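Local structure of aspartate aminotransferase (Plasmodium falciparum, 3K7Y) at residues L80-I85 and K96-I101; T107-V112 and G259-V264; I210-A215 and R232-K237. The protein probably catalyses transfer of the amino group of L-aspartate to 2-oxoglutarate, yielding oxaloacetate and L-glutamate, with pyridoxal 5'-phosphate as cofactor. All coordinates share one frame; numbering follows the deposited sequence.

Contact 1. Residues L80-I85 and K96-I101; sequences LTQNLI and KKICTI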
loop_
_atom_site.group_PDB
_atom_site.type_symbol
_atom_site.label_atom_id
_atom_site.label_comp_id
_atom_site.label_asym_id
_atom_site.label_seq_id
_atom_site.Cartn_x
_atom_site.Cartn_y
_atom_site.Cartn_z
ATOM N N LEU A 80 17.768 -5.580 -10.181
ATOM C CA LEU A 80 18.382 -6.180 -8.996
ATOM C C LEU A 80 17.517 -7.300 -8.437
ATOM O O LEU A 80 17.999 -8.394 -8.170
ATOM C CB LEU A 80 18.609 -5.126 -7.918
ATOM C CG LEU A 80 19.856 -4.273 -8.074
ATOM C CD1 LEU A 80 19.696 -3.027 -7.246
ATOM C CD2 LEU A 80 21.103 -5.045 -7.662
ATOM N N THR A 81 16.232 -7.002 -8.291
ATOM C CA THR A 81 15.231 -7.898 -7.726
ATOM C C THR A 81 15.082 -9.172 -8.545
ATOM O O THR A 81 15.167 -10.271 -8.009
ATOM C CB THR A 81 13.882 -7.140 -7.589
ATOM O OG1 THR A 81 13.886 -6.398 -6.366
ATOM C CG2 THR A 81 12.710 -8.069 -7.585
ATOM N N GLN A 82 14.889 -9.022 -9.849
ATOM C CA GLN A 82 14.623 -10.177 -10.680
ATOM C C GLN A 82 15.847 -11.071 -10.856
ATOM O O GLN A 82 15.711 -12.241 -11.212
ATOM C CB GLN A 82 13.985 -9.790 -12.008
ATOM C CG GLN A 82 14.717 -8.737 -12.761
ATOM C CD GLN A 82 14.106 -8.466 -14.124
ATOM O OE1 GLN A 82 12.945 -8.802 -14.376
ATOM N NE2 GLN A 82 14.890 -7.844 -15.015
ATOM N N ASN A 83 17.035 -10.543 -10.580
ATOM C CA ASN A 83 18.218 -11.399 -10.489
ATOM C C ASN A 83 17.939 -12.563 -9.528
ATOM O O ASN A 83 18.200 -13.727 -9.847
ATOM C CB ASN A 83 19.456 -10.609 -10.035
ATOM C CG ASN A 83 20.740 -11.421 -10.133
ATOM O OD1 ASN A 83 21.513 -11.243 -11.069
ATOM N ND2 ASN A 83 20.968 -12.322 -9.169
ATOM N N LEU A 84 17.368 -12.238 -8.370
ATOM C CA LEU A 84 17.164 -13.218 -7.320
ATOM C C LEU A 84 16.303 -14.381 -7.768
ATOM O O LEU A 84 16.563 -15.507 -7.368
ATOM C CB LEU A 84 16.595 -12.564 -6.062
ATOM C CG LEU A 84 17.443 -11.462 -5.423
ATOM C CD1 LEU A 84 16.799 -10.971 -4.138
ATOM C CD2 LEU A 84 18.842 -11.963 -5.152
ATOM N N ILE A 85 15.296 -14.132 -8.600
ATOM C CA ILE A 85 14.444 -15.239 -9.011
ATOM C C ILE A 85 14.916 -15.934 -10.272
ATOM O O ILE A 85 14.832 -17.150 -10.356
ATOM C CB ILE A 85 12.930 -14.901 -9.075
ATOM C CG1 ILE A 85 12.641 -13.809 -10.101
ATOM C CG2 ILE A 85 12.367 -14.574 -7.668
ATOM C CD1 ILE A 85 12.831 -12.383 -9.614
ATOM N N LYS A 96 14.804 -7.910 -21.977
ATOM C CA LYS A 96 13.687 -7.082 -21.499
ATOM C C LYS A 96 12.326 -7.759 -21.689
ATOM O O LYS A 96 11.396 -7.160 -22.236
ATOM C CB LYS A 96 13.706 -5.692 -22.165
ATOM C CG LYS A 96 14.678 -4.679 -21.552
ATOM C CD LYS A 96 16.072 -4.756 -22.178
ATOM C CE LYS A 96 16.806 -3.406 -22.142
ATOM N NZ LYS A 96 17.148 -2.959 -20.760
ATOM N N LYS A 97 12.224 -9.012 -21.247
ATOM C CA LYS A 97 10.995 -9.781 -21.407
ATOM C C LYS A 97 10.175 -9.839 -20.115
ATOM O O LYS A 97 9.003 -10.222 -20.136
ATOM C CB LYS A 97 11.277 -11.191 -21.961
ATOM C CG LYS A 97 11.864 -11.225 -23.393
ATOM C CD LYS A 97 11.170 -12.254 -24.316
ATOM C CE LYS A 97 11.060 -13.653 -23.696
ATOM N NZ LYS A 97 10.011 -14.511 -24.336
ATOM N N ILE A 98 10.778 -9.441 -18.996
ATOM C CA ILE A 98 10.048 -9.406 -17.728
ATOM C C ILE A 98 9.596 -8.001 -17.379
ATOM O O ILE A 98 10.391 -7.057 -17.375
ATOM C CB ILE A 98 10.869 -9.932 -16.551
ATOM C CG1 ILE A 98 11.393 -11.333 -16.836
ATOM C CG2 ILE A 98 10.017 -9.960 -15.306
ATOM C CD1 ILE A 98 12.751 -11.578 -16.232
ATOM N N CYS A 99 8.307 -7.888 -17.090
ATOM C CA CYS A 99 7.747 -6.677 -16.542
ATOM C C CYS A 99 7.606 -6.885 -15.057
ATOM O O CYS A 99 6.812 -7.718 -14.617
ATOM C CB CYS A 99 6.384 -6.386 -17.152
ATOM S SG CYS A 99 5.396 -5.239 -16.166
ATOM N N THR A 100 8.381 -6.137 -14.288
ATOM C CA THR A 100 8.299 -6.224 -12.844
ATOM C C THR A 100 7.935 -4.884 -12.227
ATOM O O THR A 100 8.212 -3.831 -12.803
ATOM C CB THR A 100 9.579 -6.809 -12.217
ATOM O OG1 THR A 100 9.995 -5.993 -11.112
ATOM C CG2 THR A 100 10.711 -6.879 -13.242
ATOM N N ILE A 101 7.312 -4.945 -11.051
ATOM C CA ILE A 101 6.727 -3.787 -10.371
ATOM C C ILE A 101 6.882 -3.930 -8.858
ATOM O O ILE A 101 6.832 -5.042 -8.344
ATOM C CB ILE A 101 5.247 -3.669 -10.760
ATOM C CG1 ILE A 101 5.110 -2.651 -11.878
ATOM C CG2 ILE A 101 4.337 -3.302 -9.571
ATOM C CD1 ILE A 101 3.926 -2.888 -12.738
#

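Contact 2. Residues T107-V112 and G259-V264; sequences TGAIFV and GALHIV. With PLP (pyridoxal-5'-phosphate), chain B.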
loop_
_atom_site.group_PDB
_atom_site.type_symbol
_atom_site.label_atom_id
_atom_site.label_comp_id
_atom_site.label_asym_id
_atom_site.label_seq_id
_atom_site.Cartn_x
_atom_site.Cartn_y
_atom_site.Cartn_z
ATOM N N THR A 107 1.730 -9.984 -0.266
ATOM C CA THR A 107 0.266 -9.736 -0.267
ATOM C C THR A 107 -0.055 -8.690 -1.305
ATOM O O THR A 107 -0.976 -8.855 -2.117
ATOM C CB THR A 107 -0.227 -9.171 1.104
ATOM O OG1 THR A 107 0.241 -9.988 2.179
ATOM C CG2 THR A 107 -1.738 -9.078 1.167
ATOM N N GLY A 108 0.717 -7.606 -1.263
ATOM C CA GLY A 108 0.516 -6.505 -2.163
ATOM C C GLY A 108 0.709 -6.919 -3.602
ATOM O O GLY A 108 0.108 -6.346 -4.489
ATOM N N ALA A 109 1.558 -7.901 -3.855
ATOM C CA ALA A 109 1.770 -8.289 -5.231
ATOM C C ALA A 109 0.689 -9.276 -5.644
ATOM O O ALA A 109 0.172 -9.213 -6.762
ATOM C CB ALA A 109 3.153 -8.864 -5.434
ATOM N N ILE A 110 0.323 -10.166 -4.730
ATOM C CA ILE A 110 -0.704 -11.149 -5.033
ATOM C C ILE A 110 -1.930 -10.373 -5.459
ATOM O O ILE A 110 -2.415 -10.527 -6.584
ATOM C CB ILE A 110 -1.032 -12.073 -3.830
ATOM C CG1 ILE A 110 0.145 -13.003 -3.523
ATOM C CG2 ILE A 110 -2.293 -12.906 -4.093
ATOM C CD1 ILE A 110 0.213 -13.432 -2.021
ATOM N N PHE A 111 -2.407 -9.498 -4.586
ATOM C CA PHE A 111 -3.645 -8.790 -4.897
ATOM C C PHE A 111 -3.651 -7.979 -6.188
ATOM O O PHE A 111 -4.640 -8.059 -6.896
ATOM C CB PHE A 111 -4.145 -7.967 -3.724
ATOM C CG PHE A 111 -3.937 -6.514 -3.863
ATOM C CD1 PHE A 111 -3.062 -5.858 -3.020
ATOM C CD2 PHE A 111 -4.663 -5.779 -4.800
ATOM C CE1 PHE A 111 -2.900 -4.475 -3.109
ATOM C CE2 PHE A 111 -4.514 -4.413 -4.910
ATOM C CZ PHE A 111 -3.627 -3.752 -4.065
ATOM N N VAL A 112 -2.589 -7.232 -6.521
ATOM C CA VAL A 112 -2.615 -6.480 -7.793
ATOM C C VAL A 112 -2.754 -7.442 -8.954
ATOM O O VAL A 112 -3.458 -7.148 -9.928
ATOM C CB VAL A 112 -1.387 -5.557 -8.088
ATOM C CG1 VAL A 112 -1.547 -4.893 -9.484
ATOM C CG2 VAL A 112 -1.222 -4.462 -7.036
ATOM N N GLY A 259 7.805 -6.007 -1.379
ATOM C CA GLY A 259 7.426 -7.074 -2.311
ATOM C C GLY A 259 7.533 -6.703 -3.783
ATOM O O GLY A 259 7.589 -5.522 -4.136
ATOM N N ALA A 260 7.535 -7.708 -4.654
ATOM C CA ALA A 260 7.584 -7.470 -6.087
ATOM C C ALA A 260 6.631 -8.386 -6.864
ATOM O O ALA A 260 6.209 -9.408 -6.345
ATOM C CB ALA A 260 8.996 -7.634 -6.573
ATOM N N LEU A 261 6.303 -8.005 -8.098
ATOM C CA LEU A 261 5.469 -8.803 -9.006
ATOM C C LEU A 261 6.186 -8.963 -10.348
ATOM O O LEU A 261 6.466 -7.967 -11.008
ATOM C CB LEU A 261 4.140 -8.080 -9.272
ATOM C CG LEU A 261 2.791 -8.783 -9.546
ATOM C CD1 LEU A 261 1.860 -7.934 -10.441
ATOM C CD2 LEU A 261 2.936 -10.200 -10.121
ATOM N N HIS A 262 6.474 -10.196 -10.760
ATOM C CA HIS A 262 7.105 -10.424 -12.057
ATOM C C HIS A 262 6.173 -11.120 -13.030
ATOM O O HIS A 262 5.610 -12.172 -12.718
ATOM C CB HIS A 262 8.382 -11.235 -11.895
ATOM C CG HIS A 262 9.319 -10.675 -10.872
ATOM N ND1 HIS A 262 10.141 -9.596 -11.124
ATOM C CD2 HIS A 262 9.539 -11.023 -9.580
ATOM C CE1 HIS A 262 10.831 -9.310 -10.035
ATOM N NE2 HIS A 262 10.486 -10.163 -9.086
ATOM N N ILE A 263 5.996 -10.518 -14.203
ATOM C CA ILE A 263 5.206 -11.129 -15.274
ATOM C C ILE A 263 6.063 -11.288 -16.519
ATOM O O ILE A 263 6.673 -10.326 -16.990
ATOM C CB ILE A 263 3.921 -10.329 -15.612
ATOM C CG1 ILE A 263 2.995 -10.269 -14.398
ATOM C CG2 ILE A 263 3.191 -10.964 -16.812
ATOM C CD1 ILE A 263 1.854 -9.337 -14.552
ATOM N N VAL A 264 6.100 -12.512 -17.038
ATOM C CA VAL A 264 6.949 -12.852 -18.174
ATOM C C VAL A 264 6.170 -12.613 -19.466
ATOM O O VAL A 264 5.071 -13.143 -19.641
ATOM C CB VAL A 264 7.485 -14.316 -18.065
ATOM C CG1 VAL A 264 8.039 -14.810 -19.393
ATOM C CG2 VAL A 264 8.560 -14.426 -16.978
HETATM N N1 PLP B . 2.617 -15.878 0.433
HETATM C C2 PLP B . 2.930 -16.758 1.437
HETATM C C2A PLP B . 2.936 -18.206 1.124
HETATM C C3 PLP B . 3.242 -16.285 2.702
HETATM O O3 PLP B . 3.574 -17.164 3.702
HETATM C C4 PLP B . 3.222 -14.912 2.953
HETATM C C4A PLP B . 3.706 -14.446 4.293
HETATM O O4A PLP B . 4.896 -14.129 4.427
HETATM C C5 PLP B . 2.909 -13.998 1.928
HETATM C C6 PLP B . 2.597 -14.508 0.666
HETATM C C5A PLP B . 2.843 -12.478 2.102
HETATM O O4P PLP B . 3.958 -11.856 2.715
HETATM P P PLP B . 3.916 -10.282 3.101
HETATM O O1P PLP B . 5.293 -9.682 3.087
HETATM O O2P PLP B . 3.433 -10.136 4.519
HETATM O O3P PLP B . 3.035 -9.583 2.091
#

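Contact 3. Residues I210-A215 and R232-K237; sequences IIFDIA and RKFEEK. With PLP (pyridoxal-5'-phosphate), chain B.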
loop_
_atom_site.group_PDB
_atom_site.type_symbol
_atom_site.label_atom_id
_atom_site.label_comp_id
_atom_site.label_asym_id
_atom_site.label_seq_id
_atom_site.Cartn_x
_atom_site.Cartn_y
_atom_site.Cartn_z
ATOM N N ILE A 210 0.900 -20.251 -14.897
ATOM C CA ILE A 210 1.385 -20.458 -13.535
ATOM C C ILE A 210 1.761 -19.156 -12.791
ATOM O O ILE A 210 2.333 -18.218 -13.358
ATOM C CB ILE A 210 2.524 -21.516 -13.499
ATOM C CG1 ILE A 210 2.051 -22.854 -14.100
ATOM C CG2 ILE A 210 3.053 -21.713 -12.081
ATOM C CD1 ILE A 210 0.947 -23.591 -13.328
ATOM N N ILE A 211 1.392 -19.102 -11.516
ATOM C CA ILE A 211 1.751 -17.983 -10.660
ATOM C C ILE A 211 2.515 -18.598 -9.516
ATOM O O ILE A 211 1.955 -19.387 -8.756
ATOM C CB ILE A 211 0.503 -17.231 -10.090
ATOM C CG1 ILE A 211 -0.273 -16.488 -11.192
ATOM C CG2 ILE A 211 0.918 -16.270 -8.963
ATOM C CD1 ILE A 211 -1.227 -17.360 -12.015
ATOM N N PHE A 212 3.792 -18.262 -9.407
ATOM C CA PHE A 212 4.600 -18.799 -8.335
ATOM C C PHE A 212 4.514 -17.877 -7.129
ATOM O O PHE A 212 4.635 -16.646 -7.266
ATOM C CB PHE A 212 6.056 -18.939 -8.785
ATOM C CG PHE A 212 6.250 -19.868 -9.939
ATOM C CD1 PHE A 212 6.189 -19.393 -11.254
ATOM C CD2 PHE A 212 6.502 -21.216 -9.723
ATOM C CE1 PHE A 212 6.375 -20.252 -12.343
ATOM C CE2 PHE A 212 6.685 -22.089 -10.804
ATOM C CZ PHE A 212 6.624 -21.603 -12.120
ATOM N N ASP A 213 4.302 -18.462 -5.955
ATOM C CA ASP A 213 4.376 -17.682 -4.727
ATOM C C ASP A 213 5.694 -17.915 -3.982
ATOM O O ASP A 213 5.945 -19.001 -3.438
ATOM C CB ASP A 213 3.188 -17.939 -3.804
ATOM C CG ASP A 213 3.012 -16.836 -2.748
ATOM O OD1 ASP A 213 3.875 -15.910 -2.651
ATOM O OD2 ASP A 213 1.998 -16.889 -2.013
ATOM N N ILE A 214 6.526 -16.876 -3.955
ATOM C CA ILE A 214 7.831 -16.964 -3.327
ATOM C C ILE A 214 7.938 -15.995 -2.147
ATOM O O ILE A 214 8.296 -14.831 -2.319
ATOM C CB ILE A 214 8.967 -16.792 -4.372
ATOM C CG1 ILE A 214 9.248 -18.120 -5.052
ATOM C CG2 ILE A 214 10.258 -16.349 -3.723
ATOM C CD1 ILE A 214 8.514 -18.301 -6.309
ATOM N N ALA A 215 7.621 -16.498 -0.954
ATOM C CA ALA A 215 7.769 -15.729 0.274
ATOM C C ALA A 215 9.053 -16.001 1.052
ATOM O O ALA A 215 9.436 -15.191 1.906
ATOM C CB ALA A 215 6.599 -15.949 1.148
ATOM N N ARG A 232 13.708 -21.493 -12.714
ATOM C CA ARG A 232 14.827 -21.392 -13.656
ATOM C C ARG A 232 14.788 -22.479 -14.726
ATOM O O ARG A 232 15.059 -22.224 -15.903
ATOM C CB ARG A 232 16.163 -21.362 -12.917
ATOM C CG ARG A 232 16.471 -19.977 -12.380
ATOM C CD ARG A 232 17.492 -20.011 -11.283
ATOM N NE ARG A 232 17.385 -18.851 -10.407
ATOM C CZ ARG A 232 18.403 -18.349 -9.716
ATOM N NH1 ARG A 232 19.606 -18.888 -9.824
ATOM N NH2 ARG A 232 18.229 -17.293 -8.929
ATOM N N LYS A 233 14.408 -23.679 -14.316
ATOM C CA LYS A 233 14.184 -24.751 -15.265
ATOM C C LYS A 233 13.071 -24.356 -16.249
ATOM O O LYS A 233 13.284 -24.412 -17.456
ATOM C CB LYS A 233 13.907 -26.069 -14.541
ATOM C CG LYS A 233 14.487 -27.254 -15.271
ATOM C CD LYS A 233 14.915 -28.397 -14.343
ATOM C CE LYS A 233 15.313 -29.614 -15.195
ATOM N NZ LYS A 233 15.731 -30.830 -14.436
ATOM N N PHE A 234 11.917 -23.922 -15.727
ATOM C CA PHE A 234 10.822 -23.339 -16.525
ATOM C C PHE A 234 11.303 -22.333 -17.570
ATOM O O PHE A 234 10.858 -22.347 -18.718
ATOM C CB PHE A 234 9.851 -22.592 -15.616
ATOM C CG PHE A 234 8.585 -23.330 -15.320
ATOM C CD1 PHE A 234 8.493 -24.184 -14.229
ATOM C CD2 PHE A 234 7.457 -23.126 -16.096
ATOM C CE1 PHE A 234 7.304 -24.851 -13.940
ATOM C CE2 PHE A 234 6.272 -23.794 -15.811
ATOM C CZ PHE A 234 6.201 -24.657 -14.733
ATOM N N GLU A 235 12.191 -21.439 -17.148
ATOM C CA GLU A 235 12.731 -20.410 -18.026
ATOM C C GLU A 235 13.480 -21.002 -19.222
ATOM O O GLU A 235 13.249 -20.608 -20.366
ATOM C CB GLU A 235 13.636 -19.467 -17.244
ATOM C CG GLU A 235 14.474 -18.565 -18.135
ATOM C CD GLU A 235 15.204 -17.505 -17.354
ATOM O OE1 GLU A 235 15.770 -17.819 -16.278
ATOM O OE2 GLU A 235 15.203 -16.352 -17.818
ATOM N N GLU A 236 14.386 -21.939 -18.961
ATOM C CA GLU A 236 14.992 -22.686 -20.048
ATOM C C GLU A 236 13.865 -23.407 -20.775
ATOM O O GLU A 236 12.927 -23.879 -20.141
ATOM C CB GLU A 236 16.021 -23.675 -19.521
ATOM C CG GLU A 236 16.858 -24.308 -20.623
ATOM C CD GLU A 236 18.216 -24.767 -20.135
ATOM O OE1 GLU A 236 18.297 -25.210 -18.965
ATOM O OE2 GLU A 236 19.200 -24.680 -20.913
ATOM N N LYS A 237 13.957 -23.492 -22.101
ATOM C CA LYS A 237 12.802 -23.852 -22.939
ATOM C C LYS A 237 11.604 -23.004 -22.503
ATOM O O LYS A 237 10.678 -23.475 -21.850
ATOM C CB LYS A 237 12.524 -25.370 -22.943
ATOM C CG LYS A 237 13.168 -26.131 -24.150
ATOM C CD LYS A 237 14.667 -26.476 -23.953
ATOM C CE LYS A 237 15.444 -26.580 -25.281
ATOM N NZ LYS A 237 14.985 -27.665 -26.197
HETATM N N1 PLP B . 2.617 -15.878 0.433
HETATM C C2 PLP B . 2.930 -16.758 1.437
HETATM C C2A PLP B . 2.936 -18.206 1.124
HETATM C C3 PLP B . 3.242 -16.285 2.702
HETATM O O3 PLP B . 3.574 -17.164 3.702
HETATM C C4 PLP B . 3.222 -14.912 2.953
HETATM C C4A PLP B . 3.706 -14.446 4.293
HETATM O O4A PLP B . 4.896 -14.129 4.427
HETATM C C5 PLP B . 2.909 -13.998 1.928
HETATM C C6 PLP B . 2.597 -14.508 0.666
HETATM C C5A PLP B . 2.843 -12.478 2.102
HETATM O O4P PLP B . 3.958 -11.856 2.715
HETATM P P PLP B . 3.916 -10.282 3.101
HETATM O O1P PLP B . 5.293 -9.682 3.087
HETATM O O2P PLP B . 3.433 -10.136 4.519
HETATM O O3P PLP B . 3.035 -9.583 2.091
#

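Contact 1. Residues L80-I85 and K96-I101
At the edge strand of the large mixed sheet in this aminotransferase, Gln-82 of helix 75-86 reaches across to Ile-98 and Thr-100, two residues on the same face of strand 98-104. A single side chain spans the gap, for the backbones stay well separated: the nearest alpha carbons, those of Gln-82 and Thr-100, are 7.8 Å apart. CG of Gln-82 sits between its own backbone N and carbonyl carbon (chi1 52°), and the chain then runs extended, so that the amide is carried out from the helix onto the strand. As modelled, OE1 is the leading atom. It abuts both strand residues, 3.2 Å from CB of Ile-98 and 3.2 Å from CG2 of Thr-100. CD1 of Ile-98 also touches the amide, 3.3 Å from OE1 of Gln-82, so the amide meets hydrocarbon at both strand positions. NE2 lies on the far side of CD from the strand. His-262, from the adjacent strand 258-264, packs against Gln-82 and Thr-100 and against Thr-81 and Ile-85 of the helix. Leu-80, Thr-81 and Leu-84 turn to helix 291-302, while Cys-99 and Ile-101, on the other face of the strand, lie against helix 268-283; the backbone of strand 98-104 is hydrogen-bonded to the antiparallel strand 258-264.

Contact 2. Residues T107-V112 and G259-V264
Ala-109 on the first turns of helix 105-118 rests against Ala-260 and Leu-261 of strand 258-264, within the large cofactor-binding domain of the aspartate aminotransferase fold, where the N-terminal end of this helix receives the phosphate of pyridoxal phosphate. At Gly-259 the strand's backbone pairs with Cys-103 of the neighbouring edge strand. At Ala-260 the bond to CB points away from the helix, so the residue offers its backbone instead: its carbonyl O is 3.2 Å from CB of Ala-109. Leu-261 turns the other way and lies alongside the helix. Its CB is 4.0 Å from CB of Ala-109, and its CG is 3.8 Å from the carbonyl O of Ala-109, so the branch of the leucine continues past the methyl toward the helix backbone. With only a methyl on the helix side at this point, the alpha carbons of Ala-109 and Leu-261 come within 5.3 Å. From His-262 onward the strand leaves the helix: His-262 packs on Val-243 of strand 241-246, Ile-263 touches Ser-242, and Val-264 turns to Phe-86 and Phe-241. Other residues of the helix meet the cofactor and the second subunit. Phe-111 makes an edge-to-face ring pair with Phe-285 of the second subunit, and CD1 of Ile-110 is 3.7 Å from C6 of the cofactor ring. In Thr-107, OG1 stands beside the backbone N (chi1 -51°), which lets both atoms grip one phosphate oxygen: the hydroxyl OG1 donates to O3P at 2.8 Å, and the backbone N donates to the same O3P at 2.7 Å, nearly straight at 170°.

Contact 3. Residues I210-A215 and R232-K237
Phe-212 of strand 209-214 meets Phe-234 of helix 229-235 in a T-shaped aromatic pair, inside a beta-alpha-beta unit completed by strand 241-246. From CA, the CB of Phe-212 heads toward the helix, and CG is placed beside the backbone N, opposite the carbonyl carbon (chi1 -61°). Farther out, one face of the ring is touched by its own strand: CG2 of Ile-210 lies over the outer rim, 3.6 Å from both CE1 and CZ of Phe-212. The tip, CZ, is what reaches the helix. It stands over the centre of the Phe-234 ring, 3.8 Å from both CD1 and CE1 of that ring. Thus the edge of Phe-212 points at the face of Phe-234, with centroids 5.2 Å apart and planes at 83°. The next residue on the strand turns to the opposite side of the sheet, where OD2 of Asp-213 is 2.7 Å from N1 of pyridoxal phosphate, the position of the aspartate that faces the pyridine nitrogen in this family. Just beyond the strand, CB of Ala-215 lies over a face of the cofactor ring, 3.7 Å from C3. The strand therefore has a hydrophobic side for the helix and a cofactor side. Around the aromatic pair, Phe-241 of strand 241-246 makes a second edge-to-face contact with Phe-212, Leu-230 and Ile-231 of helix 229-235 pack on Phe-212, and helix 193-206 lies against Phe-234 through Ile-200 and Val-203.

How the contacts relate
Coming from the N terminus, contact 1 is the first to close, bringing strand 98-104 back against helix 75-86 across a short connection. That strand runs directly into helix 105-118, where contact 2 opens; it closes only after 146 intervening residues, when strand 258-264 returns beside strand 98-104. Contact 3 falls wholly within this long excursion, closing a local loop between strand 209-214 and helix 229-235, and no two contacts cross. All three reach the same mixed sheet. Arg-232 ties contact 3 to contact 1, its NE hydrogen-bonded to O of Ile-85, while contacts 2 and 3 converge on pyridoxal phosphate, contact 2 reaching its phosphate and ring, contact 3 its ring.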